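Local coordinates for protein EST1E (Clostridium proteoclasticum, PDB 2WTM) that probably hydrolyses feruloyl and other ester bonds as a promiscuous serine esterase of the alpha/beta-hydrolase fold, at residues A47-V57 with T238-I249; D101-L112 with I124-A135. One frame throughout, in Å; residues are numbered along the deposited sequence. Where two conformers were deposited one is given.

Contact 1: residues A47-V57 with T238-I249; sequences AVQETLNEIGV and TEAVKEFMLEQI
Leu52 and Ile55 of 47-57 fill the middle of this helix pair, packing against Val241, Met245 and Leu246 of 238-249. On the side facing the sheet, Leu52 CD2 lies 3.7 Å from Met245 CG and also reaches Val241 CG1. Ile55 holds CG1 between its backbone N and carbonyl carbon (chi1 65°), which drives CD1 into the second helix, 3.6 Å from Met245 CB and crossing that side chain at about a right angle. Its other branch, CG2, turns to the outer side and meets Lys242 CG and Leu246 CD2. The Met245 chain is bent at chi2 and chi3, and its CE comes near Val57 CG2.

At the N-terminal end a polar atom meets carbon: Thr51 OG1 sits 3.3 Å from Thr238 CB. That hydroxyl donates back to Ala47 O at 3.0 Å, while Thr51 N reaches the same oxygen from the opposite face of its plane. Thr238 OG1 likewise turns to its own helix, bonding to Glu235 O, and no hydrogen bond joins the two segments.

The helices run in roughly the same direction: the axes of 47-54 and 238-249 are 33° apart and come within 9.5 Å at their closest. Both lie on one face of the alpha/beta-hydrolase sheet: Leu52 touches strand 27-33, Met245 strand 125-131. A Schellman motif with Gly56 at C-prime ends the first helix, and Val57 then packs its CG2 4.0 Å from Ile249 CD1.

The outer side is looser. Lys242 extends past Ile55, laying its CH2 groups over CG2 and carrying NZ to 4.5 Å from Glu54 OE1, too far for a salt bridge, while Leu246 is exposed beside it.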
loop_
_atom_site.group_PDB
_atom_site.type_symbol
_atom_site.label_atom_id
_atom_site.label_comp_id
_atom_site.label_asym_id
_atom_site.label_seq_id
_atom_site.Cartn_x
_atom_site.Cartn_y
_atom_site.Cartn_z
ATOM N N ALA A 47 -20.896 -17.735 10.063
ATOM C CA ALA A 47 -20.959 -19.168 9.760
ATOM C C ALA A 47 -19.601 -19.812 9.659
ATOM O O ALA A 47 -19.325 -20.850 10.258
ATOM C CB ALA A 47 -21.806 -19.411 8.520
ATOM N N VAL A 48 -18.700 -19.170 8.963
ATOM C CA VAL A 48 -17.340 -19.642 8.927
ATOM C C VAL A 48 -16.635 -19.606 10.288
ATOM O O VAL A 48 -15.982 -20.563 10.727
ATOM C CB VAL A 48 -16.581 -18.857 7.833
ATOM C CG1 VAL A 48 -15.107 -19.183 7.931
ATOM C CG2 VAL A 48 -17.139 -19.187 6.406
ATOM N N GLN A 49 -16.778 -18.489 11.007
ATOM C CA GLN A 49 -16.245 -18.340 12.342
ATOM C C GLN A 49 -16.682 -19.477 13.286
ATOM O O GLN A 49 -15.847 -20.105 13.951
ATOM C CB GLN A 49 -16.670 -16.987 12.883
ATOM C CG GLN A 49 -16.373 -16.817 14.323
ATOM C CD GLN A 49 -17.644 -16.620 15.151
ATOM O OE1 GLN A 49 -18.508 -15.833 14.808
ATOM N NE2 GLN A 49 -17.695 -17.293 16.323
ATOM N N GLU A 50 -17.986 -19.757 13.249
ATOM C CA GLU A 50 -18.586 -20.782 14.159
ATOM C C GLU A 50 -18.074 -22.147 13.833
ATOM O O GLU A 50 -17.705 -22.907 14.722
ATOM C CB GLU A 50 -20.108 -20.708 14.090
ATOM C CG GLU A 50 -20.604 -19.478 14.835
ATOM C CD GLU A 50 -22.098 -19.339 14.940
ATOM O OE1 GLU A 50 -22.825 -19.987 14.170
ATOM O OE2 GLU A 50 -22.517 -18.470 15.725
ATOM N N THR A 51 -18.010 -22.457 12.550
ATOM C CA THR A 51 -17.391 -23.678 12.101
ATOM C C THR A 51 -15.964 -23.879 12.583
ATOM O O THR A 51 -15.574 -24.934 13.047
ATOM C CB THR A 51 -17.430 -23.756 10.558
ATOM O OG1 THR A 51 -18.795 -23.760 10.117
ATOM C CG2 THR A 51 -16.716 -24.960 10.068
ATOM N N LEU A 52 -15.133 -22.835 12.452
ATOM C CA LEU A 52 -13.773 -22.922 12.913
ATOM C C LEU A 52 -13.694 -23.177 14.408
ATOM O O LEU A 52 -12.925 -24.009 14.843
ATOM C CB LEU A 52 -12.961 -21.691 12.442
ATOM C CG LEU A 52 -12.821 -21.624 10.929
ATOM C CD1 LEU A 52 -12.387 -20.257 10.541
ATOM C CD2 LEU A 52 -11.816 -22.628 10.504
ATOM N N ASN A 53 -14.454 -22.425 15.196
ATOM C CA ASN A 53 -14.437 -22.611 16.630
ATOM C C ASN A 53 -14.856 -24.055 16.995
ATOM O O ASN A 53 -14.319 -24.626 17.893
ATOM C CB ASN A 53 -15.414 -21.643 17.338
ATOM C CG ASN A 53 -15.143 -20.146 17.106
ATOM O OD1 ASN A 53 -16.073 -19.371 17.244
ATOM N ND2 ASN A 53 -13.903 -19.750 16.832
ATOM N N GLU A 54 -15.791 -24.589 16.252
ATOM C CA GLU A 54 -16.277 -25.952 16.502
ATOM C C GLU A 54 -15.219 -27.030 16.332
ATOM O O GLU A 54 -15.225 -28.044 17.053
ATOM C CB GLU A 54 -17.446 -26.124 15.609
ATOM C CG GLU A 54 -18.158 -27.339 15.762
ATOM C CD GLU A 54 -19.400 -27.227 15.016
ATOM O OE1 GLU A 54 -19.415 -27.758 13.878
ATOM O OE2 GLU A 54 -20.306 -26.543 15.567
ATOM N N ILE A 55 -14.255 -26.857 15.414
ATOM C CA ILE A 55 -13.163 -27.802 15.272
ATOM C C ILE A 55 -11.913 -27.479 16.101
ATOM O O ILE A 55 -10.893 -28.108 15.991
ATOM C CB ILE A 55 -12.784 -28.026 13.785
ATOM C CG1 ILE A 55 -12.231 -26.721 13.153
ATOM C CG2 ILE A 55 -13.980 -28.509 13.016
ATOM C CD1 ILE A 55 -11.659 -26.923 11.772
ATOM N N GLY A 56 -11.992 -26.459 16.955
ATOM C CA GLY A 56 -10.880 -26.141 17.824
ATOM C C GLY A 56 -9.954 -25.012 17.422
ATOM O O GLY A 56 -8.842 -24.928 17.894
ATOM N N VAL A 57 -10.464 -24.176 16.548
ATOM C CA VAL A 57 -9.693 -23.006 16.022
ATOM C C VAL A 57 -10.333 -21.745 16.542
ATOM O O VAL A 57 -11.487 -21.441 16.277
ATOM C CB VAL A 57 -9.619 -23.099 14.435
ATOM C CG1 VAL A 57 -8.901 -21.866 13.810
ATOM C CG2 VAL A 57 -8.887 -24.336 13.995
ATOM N N THR A 238 -19.321 -24.057 4.580
ATOM C CA THR A 238 -18.757 -24.341 5.857
ATOM C C THR A 238 -18.259 -25.792 5.910
ATOM O O THR A 238 -17.282 -26.067 6.532
ATOM C CB THR A 238 -19.758 -24.119 6.990
ATOM O OG1 THR A 238 -20.908 -24.930 6.752
ATOM C CG2 THR A 238 -20.232 -22.683 7.045
ATOM N N GLU A 239 -18.925 -26.722 5.235
ATOM C CA GLU A 239 -18.348 -28.087 5.211
ATOM C C GLU A 239 -16.994 -28.154 4.504
ATOM O O GLU A 239 -16.101 -28.905 4.890
ATOM C CB GLU A 239 -19.321 -29.095 4.577
ATOM C CG GLU A 239 -20.348 -29.629 5.536
ATOM C CD GLU A 239 -19.720 -30.196 6.826
ATOM O OE1 GLU A 239 -18.926 -31.194 6.806
ATOM O OE2 GLU A 239 -20.001 -29.553 7.860
ATOM N N ALA A 240 -16.814 -27.308 3.495
ATOM C CA ALA A 240 -15.539 -27.370 2.774
ATOM C C ALA A 240 -14.394 -26.782 3.627
ATOM O O ALA A 240 -13.290 -27.286 3.684
ATOM C CB ALA A 240 -15.662 -26.638 1.483
ATOM N N VAL A 241 -14.714 -25.685 4.304
ATOM C CA VAL A 241 -13.784 -25.033 5.236
ATOM C C VAL A 241 -13.421 -25.999 6.366
ATOM O O VAL A 241 -12.274 -26.180 6.699
ATOM C CB VAL A 241 -14.421 -23.737 5.805
ATOM C CG1 VAL A 241 -13.662 -23.195 7.011
ATOM C CG2 VAL A 241 -14.540 -22.666 4.686
ATOM N N LYS A 242 -14.426 -26.670 6.894
ATOM C CA LYS A 242 -14.226 -27.636 7.958
ATOM C C LYS A 242 -13.308 -28.778 7.571
ATOM O O LYS A 242 -12.356 -29.055 8.269
ATOM C CB LYS A 242 -15.579 -28.157 8.415
ATOM C CG LYS A 242 -15.482 -29.145 9.567
ATOM C CD LYS A 242 -16.821 -29.925 9.758
ATOM C CE LYS A 242 -16.887 -30.535 11.154
ATOM N NZ LYS A 242 -18.157 -31.345 11.392
ATOM N N GLU A 243 -13.555 -29.406 6.421
ATOM C CA GLU A 243 -12.738 -30.565 6.007
ATOM C C GLU A 243 -11.274 -30.180 5.704
ATOM O O GLU A 243 -10.307 -30.772 6.128
ATOM C CB GLU A 243 -13.340 -31.214 4.764
ATOM C CG GLU A 243 -14.622 -32.054 5.114
ATOM C CD GLU A 243 -15.372 -32.670 3.903
ATOM O OE1 GLU A 243 -14.746 -32.845 2.792
ATOM O OE2 GLU A 243 -16.604 -32.972 4.095
ATOM N N PHE A 244 -11.177 -28.883 5.057
ATOM C CA PHE A 244 -9.842 -28.451 4.747
ATOM C C PHE A 244 -9.030 -28.139 5.977
ATOM O O PHE A 244 -7.839 -28.461 6.059
ATOM C CB PHE A 244 -9.959 -27.224 3.779
ATOM C CG PHE A 244 -8.667 -26.489 3.545
ATOM C CD1 PHE A 244 -7.765 -26.935 2.626
ATOM C CD2 PHE A 244 -8.383 -25.341 4.242
ATOM C CE1 PHE A 244 -6.585 -26.214 2.386
ATOM C CE2 PHE A 244 -7.189 -24.636 4.044
ATOM C CZ PHE A 244 -6.317 -25.089 3.079
ATOM N N MET A 245 -9.688 -27.473 6.921
ATOM C CA MET A 245 -9.042 -27.046 8.163
ATOM C C MET A 245 -8.741 -28.226 9.089
ATOM O O MET A 245 -7.664 -28.264 9.679
ATOM C CB MET A 245 -9.835 -25.911 8.840
ATOM C CG MET A 245 -9.564 -24.502 8.191
ATOM S SD MET A 245 -7.827 -24.017 8.237
ATOM C CE MET A 245 -7.574 -23.797 9.974
ATOM N N LEU A 246 -9.628 -29.199 9.119
ATOM C CA LEU A 246 -9.304 -30.448 9.869
ATOM C C LEU A 246 -8.071 -31.084 9.315
ATOM O O LEU A 246 -7.227 -31.551 10.115
ATOM C CB LEU A 246 -10.469 -31.427 9.852
ATOM C CG LEU A 246 -11.556 -31.102 10.805
ATOM C CD1 LEU A 246 -12.745 -31.986 10.544
ATOM C CD2 LEU A 246 -11.111 -31.175 12.232
ATOM N N GLU A 247 -7.911 -31.120 7.981
ATOM C CA GLU A 247 -6.679 -31.618 7.376
ATOM C C GLU A 247 -5.447 -30.813 7.792
ATOM O O GLU A 247 -4.383 -31.376 7.990
ATOM C CB GLU A 247 -6.775 -31.680 5.852
ATOM C CG GLU A 247 -5.475 -32.041 5.092
ATOM C CD GLU A 247 -5.694 -32.349 3.608
ATOM O OE1 GLU A 247 -6.847 -32.549 3.186
ATOM O OE2 GLU A 247 -4.685 -32.434 2.860
ATOM N N GLN A 248 -5.564 -29.474 7.921
ATOM C CA GLN A 248 -4.408 -28.705 8.278
ATOM C C GLN A 248 -3.997 -28.836 9.719
ATOM O O GLN A 248 -2.810 -28.769 10.039
ATOM C CB GLN A 248 -4.593 -27.183 7.964
ATOM C CG GLN A 248 -4.995 -26.812 6.575
ATOM C CD GLN A 248 -4.211 -27.532 5.544
ATOM O OE1 GLN A 248 -3.008 -27.502 5.570
ATOM N NE2 GLN A 248 -4.912 -28.181 4.588
ATOM N N ILE A 249 -4.973 -28.879 10.617
ATOM C CA ILE A 249 -4.684 -28.805 12.033
ATOM C C ILE A 249 -4.441 -30.194 12.629
ATOM O O ILE A 249 -3.961 -30.275 13.759
ATOM C CB ILE A 249 -5.783 -28.111 12.875
ATOM C CG1 ILE A 249 -7.100 -28.910 12.934
ATOM C CG2 ILE A 249 -6.074 -26.717 12.314
ATOM C CD1 ILE A 249 -8.162 -28.293 13.811
#

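Contact 2: residues D101-L112 with I124-A135; sequences DIYMAGHSQGGL and IIKALIPLSPAA. With PO4 (phosphate ion), chain E.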
loop_
_atom_site.group_PDB
_atom_site.type_symbol
_atom_site.label_atom_id
_atom_site.label_comp_id
_atom_site.label_asym_id
_atom_site.label_seq_id
_atom_site.Cartn_x
_atom_site.Cartn_y
_atom_site.Cartn_z
ATOM N N ASP A 101 -0.533 -22.006 15.628
ATOM C CA ASP A 101 -0.393 -21.561 14.248
ATOM C C ASP A 101 -1.475 -20.505 13.903
ATOM O O ASP A 101 -2.588 -20.527 14.424
ATOM C CB ASP A 101 -0.532 -22.721 13.310
ATOM C CG ASP A 101 0.451 -23.847 13.584
ATOM O OD1 ASP A 101 1.675 -23.576 13.489
ATOM O OD2 ASP A 101 -0.017 -24.982 13.853
ATOM N N ILE A 102 -1.156 -19.620 12.921
ATOM C CA ILE A 102 -2.122 -18.604 12.495
ATOM C C ILE A 102 -2.539 -18.894 11.052
ATOM O O ILE A 102 -1.678 -19.278 10.239
ATOM C CB ILE A 102 -1.516 -17.181 12.595
ATOM C CG1 ILE A 102 -1.049 -16.949 14.056
ATOM C CG2 ILE A 102 -2.481 -16.095 12.106
ATOM C CD1 ILE A 102 -0.321 -15.660 14.255
ATOM N N TYR A 103 -3.832 -18.777 10.775
ATOM C CA TYR A 103 -4.381 -18.980 9.455
ATOM C C TYR A 103 -5.094 -17.715 9.008
ATOM O O TYR A 103 -5.369 -16.877 9.814
ATOM C CB TYR A 103 -5.386 -20.108 9.493
ATOM C CG TYR A 103 -4.780 -21.449 9.849
ATOM C CD1 TYR A 103 -4.408 -22.335 8.853
ATOM C CD2 TYR A 103 -4.641 -21.871 11.173
ATOM C CE1 TYR A 103 -3.872 -23.592 9.163
ATOM C CE2 TYR A 103 -4.109 -23.148 11.477
ATOM C CZ TYR A 103 -3.732 -23.967 10.470
ATOM O OH TYR A 103 -3.203 -25.261 10.685
ATOM N N MET A 104 -5.418 -17.599 7.726
ATOM C CA MET A 104 -6.218 -16.501 7.245
ATOM C C MET A 104 -7.358 -16.996 6.375
ATOM O O MET A 104 -7.229 -17.896 5.562
ATOM C CB MET A 104 -5.429 -15.497 6.426
ATOM C CG MET A 104 -4.461 -14.670 7.203
ATOM S SD MET A 104 -3.535 -13.558 6.049
ATOM C CE MET A 104 -2.644 -12.585 7.187
ATOM N N ALA A 105 -8.466 -16.271 6.482
ATOM C CA ALA A 105 -9.681 -16.498 5.612
ATOM C C ALA A 105 -10.334 -15.125 5.379
ATOM O O ALA A 105 -10.193 -14.210 6.175
ATOM C CB ALA A 105 -10.716 -17.464 6.300
ATOM N N GLY A 106 -10.991 -14.966 4.239
ATOM C CA GLY A 106 -11.651 -13.707 3.907
ATOM C C GLY A 106 -12.618 -13.847 2.788
ATOM O O GLY A 106 -12.383 -14.694 1.961
ATOM N N HIS A 107 -13.659 -13.012 2.756
ATOM C CA HIS A 107 -14.634 -13.029 1.678
ATOM C C HIS A 107 -14.494 -11.843 0.734
ATOM O O HIS A 107 -14.422 -10.676 1.181
ATOM C CB HIS A 107 -16.023 -13.085 2.317
ATOM C CG HIS A 107 -17.137 -13.215 1.320
ATOM N ND1 HIS A 107 -17.916 -12.143 0.932
ATOM C CD2 HIS A 107 -17.545 -14.267 0.586
ATOM C CE1 HIS A 107 -18.789 -12.561 0.027
ATOM N NE2 HIS A 107 -18.581 -13.842 -0.196
ATOM N N SER A 108 -14.510 -12.155 -0.580
ATOM C CA SER A 108 -14.615 -11.168 -1.644
ATOM C C SER A 108 -13.442 -10.165 -1.581
ATOM O O SER A 108 -12.339 -10.602 -1.714
ATOM C CB SER A 108 -16.004 -10.523 -1.710
ATOM O OG SER A 108 -16.137 -9.853 -2.972
ATOM N N GLN A 109 -13.669 -8.871 -1.368
ATOM C CA GLN A 109 -12.506 -7.984 -1.130
ATOM C C GLN A 109 -11.629 -8.437 0.015
ATOM O O GLN A 109 -10.415 -8.296 -0.005
ATOM C CB GLN A 109 -12.884 -6.525 -0.939
ATOM C CG GLN A 109 -11.695 -5.616 -0.760
ATOM C CD GLN A 109 -12.136 -4.141 -0.831
ATOM O OE1 GLN A 109 -12.393 -3.694 -1.992
ATOM N NE2 GLN A 109 -12.139 -3.390 0.220
ATOM N N GLY A 110 -12.201 -9.071 1.042
ATOM C CA GLY A 110 -11.442 -9.668 2.124
ATOM C C GLY A 110 -10.654 -10.890 1.712
ATOM O O GLY A 110 -9.611 -11.169 2.250
ATOM N N GLY A 111 -11.169 -11.589 0.701
ATOM C CA GLY A 111 -10.540 -12.789 0.139
ATOM C C GLY A 111 -9.335 -12.366 -0.663
ATOM O O GLY A 111 -8.238 -12.931 -0.470
ATOM N N LEU A 112 -9.505 -11.344 -1.513
ATOM C CA LEU A 112 -8.354 -10.705 -2.136
ATOM C C LEU A 112 -7.311 -10.246 -1.106
ATOM O O LEU A 112 -6.118 -10.559 -1.175
ATOM C CB LEU A 112 -8.766 -9.542 -2.988
ATOM C CG LEU A 112 -7.596 -8.663 -3.556
ATOM C CD1 LEU A 112 -6.586 -9.403 -4.423
ATOM C CD2 LEU A 112 -8.215 -7.409 -4.205
ATOM N N ILE A 124 4.433 -17.052 8.312
ATOM C CA ILE A 124 3.628 -17.001 9.554
ATOM C C ILE A 124 2.301 -17.692 9.302
ATOM O O ILE A 124 1.718 -18.281 10.187
ATOM C CB ILE A 124 3.278 -15.452 9.947
ATOM C CG1 ILE A 124 4.509 -14.577 9.998
ATOM C CG2 ILE A 124 2.507 -15.318 11.249
ATOM C CD1 ILE A 124 5.608 -15.174 10.914
ATOM N N ILE A 125 1.753 -17.530 8.123
ATOM C CA ILE A 125 0.375 -17.984 7.842
ATOM C C ILE A 125 0.403 -19.382 7.287
ATOM O O ILE A 125 0.891 -19.612 6.176
ATOM C CB ILE A 125 -0.360 -17.008 6.867
ATOM C CG1 ILE A 125 -0.282 -15.569 7.377
ATOM C CG2 ILE A 125 -1.755 -17.525 6.575
ATOM C CD1 ILE A 125 -0.909 -15.452 8.778
ATOM N N LYS A 126 -0.186 -20.329 8.024
ATOM C CA LYS A 126 0.005 -21.721 7.726
ATOM C C LYS A 126 -0.835 -22.269 6.564
ATOM O O LYS A 126 -0.456 -23.202 5.859
ATOM C CB LYS A 126 -0.254 -22.502 9.008
ATOM C CG LYS A 126 -0.046 -24.042 8.862
ATOM C CD LYS A 126 0.002 -24.604 10.301
ATOM C CE LYS A 126 0.158 -26.172 10.367
ATOM N NZ LYS A 126 -0.911 -26.756 9.655
ATOM N N ALA A 127 -2.035 -21.724 6.397
ATOM C CA ALA A 127 -2.901 -21.984 5.270
ATOM C C ALA A 127 -3.856 -20.798 5.055
ATOM O O ALA A 127 -3.977 -19.968 5.971
ATOM C CB ALA A 127 -3.707 -23.293 5.465
ATOM N N LEU A 128 -4.547 -20.792 3.926
ATOM C CA LEU A 128 -5.241 -19.592 3.425
ATOM C C LEU A 128 -6.540 -20.026 2.815
ATOM O O LEU A 128 -6.596 -20.973 2.012
ATOM C CB LEU A 128 -4.352 -18.940 2.356
ATOM C CG LEU A 128 -5.014 -17.822 1.605
ATOM C CD1 LEU A 128 -5.299 -16.628 2.444
ATOM C CD2 LEU A 128 -4.091 -17.461 0.492
ATOM N N ILE A 129 -7.600 -19.313 3.156
ATOM C CA ILE A 129 -8.951 -19.562 2.637
ATOM C C ILE A 129 -9.624 -18.338 2.019
ATOM O O ILE A 129 -10.340 -17.622 2.703
ATOM C CB ILE A 129 -9.854 -20.138 3.748
ATOM C CG1 ILE A 129 -9.139 -21.318 4.399
ATOM C CG2 ILE A 129 -11.159 -20.596 3.108
ATOM C CD1 ILE A 129 -9.879 -21.869 5.580
ATOM N N PRO A 130 -9.415 -18.111 0.715
ATOM C CA PRO A 130 -10.148 -17.027 0.069
ATOM C C PRO A 130 -11.532 -17.499 -0.348
ATOM O O PRO A 130 -11.651 -18.346 -1.219
ATOM C CB PRO A 130 -9.234 -16.673 -1.115
ATOM C CG PRO A 130 -7.963 -17.359 -0.840
ATOM C CD PRO A 130 -8.393 -18.637 -0.170
ATOM N N LEU A 131 -12.551 -16.854 0.184
ATOM C CA LEU A 131 -13.956 -17.172 -0.085
ATOM C C LEU A 131 -14.486 -16.200 -1.169
ATOM O O LEU A 131 -14.471 -15.001 -0.919
ATOM C CB LEU A 131 -14.751 -17.079 1.201
ATOM C CG LEU A 131 -14.335 -17.991 2.318
ATOM C CD1 LEU A 131 -14.963 -17.621 3.662
ATOM C CD2 LEU A 131 -14.513 -19.462 1.994
ATOM N N SER A 132 -14.780 -16.720 -2.402
ATOM C CA SER A 132 -15.205 -15.890 -3.532
ATOM C C SER A 132 -14.369 -14.621 -3.630
ATOM O O SER A 132 -14.902 -13.495 -3.645
ATOM C CB SER A 132 -16.707 -15.571 -3.356
ATOM O OG SER A 132 -17.442 -16.842 -3.251
ATOM N N PRO A 133 -13.037 -14.820 -3.710
ATOM C CA PRO A 133 -12.172 -13.645 -3.626
ATOM C C PRO A 133 -12.327 -12.698 -4.777
ATOM O O PRO A 133 -12.452 -13.153 -5.930
ATOM C CB PRO A 133 -10.794 -14.265 -3.604
ATOM C CG PRO A 133 -10.930 -15.560 -4.308
ATOM C CD PRO A 133 -12.241 -16.055 -3.909
ATOM N N ALA A 134 -12.396 -11.417 -4.509
ATOM C CA ALA A 134 -12.477 -10.408 -5.569
ATOM C C ALA A 134 -11.104 -10.147 -6.155
ATOM O O ALA A 134 -10.671 -8.976 -6.233
ATOM C CB ALA A 134 -13.091 -9.105 -5.020
ATOM N N ALA A 135 -10.428 -11.205 -6.614
ATOM C CA ALA A 135 -9.018 -11.132 -6.980
ATOM C C ALA A 135 -8.770 -10.381 -8.286
ATOM O O ALA A 135 -7.614 -10.027 -8.596
ATOM C CB ALA A 135 -8.465 -12.510 -7.110
HETATM P P PO4 E . -17.722 -7.521 -1.452
HETATM O O1 PO4 E . -18.400 -8.154 -0.241
HETATM O O2 PO4 E . -18.510 -6.239 -1.592
HETATM O O3 PO4 E . -18.045 -8.315 -2.709
HETATM O O4 PO4 E . -16.180 -7.357 -1.340
HETATM O O HOH W 1 1.618 -19.485 12.452
#
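With CG anti to its carbonyl carbon (chi1 -64°), Tyr103 sends its ring alongside Lys126, whose chain runs extended to CE and bends only at chi4 (-57°), bringing NZ 2.9 Å from Tyr103 OH in a hydrogen bond. Lys126 CB sits over one ring face as a CH-pi contact, and Ala127 CB lies at the ring edge. NZ also bonds to Gln248 O of helix 234-249. Met104 CE lies 3.7 Å from Ile125 CD1, the two side chains crossing at about a right angle.

Between these parallel strands the backbone bonds alternate, from Lys126 N to Ile102 O through to Ser108 N, which reaches Leu131 O at 2.9 Å. Beyond the strand ends Ala134 N approaches Ser108 O from above the carbonyl plane, 2.9 Å away, and Leu112 N shares that oxygen.

Ser108 OG meets a phosphate probably from the crystallisation liquor, though its distance to O3 is doubtfully short; Gln109 N donates to phosphate O4 at 2.9 Å. Phe36 N and His228 NE2 also bind the ion. Ser108's strained backbone (phi 59°), flanked by Gly106 and Gly110, fits the GxSxG nucleophile elbow of alpha/beta-hydrolases, with Ser108 the probable nucleophile.

Overall arrangement
Contact 2 lies near the middle of the chain, about 5 Å from its centre, and contact 1 farther out, about 16 Å from it; the two contact centres are about 13 Å apart. Along the sequence helix 43-54 comes first, then the beta-alpha-beta unit of strand 99-107, helix 109-120 and strand 125-131, and last helix 234-249, so contact 1 brackets contact 2. The central eight-stranded sheet is common ground: contact 2 pairs two of its inner strands, and helix 234-249 packs on one face of them, Met245 and Ile249 against Tyr103. Early and late parts of the chain thus close over the sheet beside strand 99-107, which leads to the probable catalytic serine.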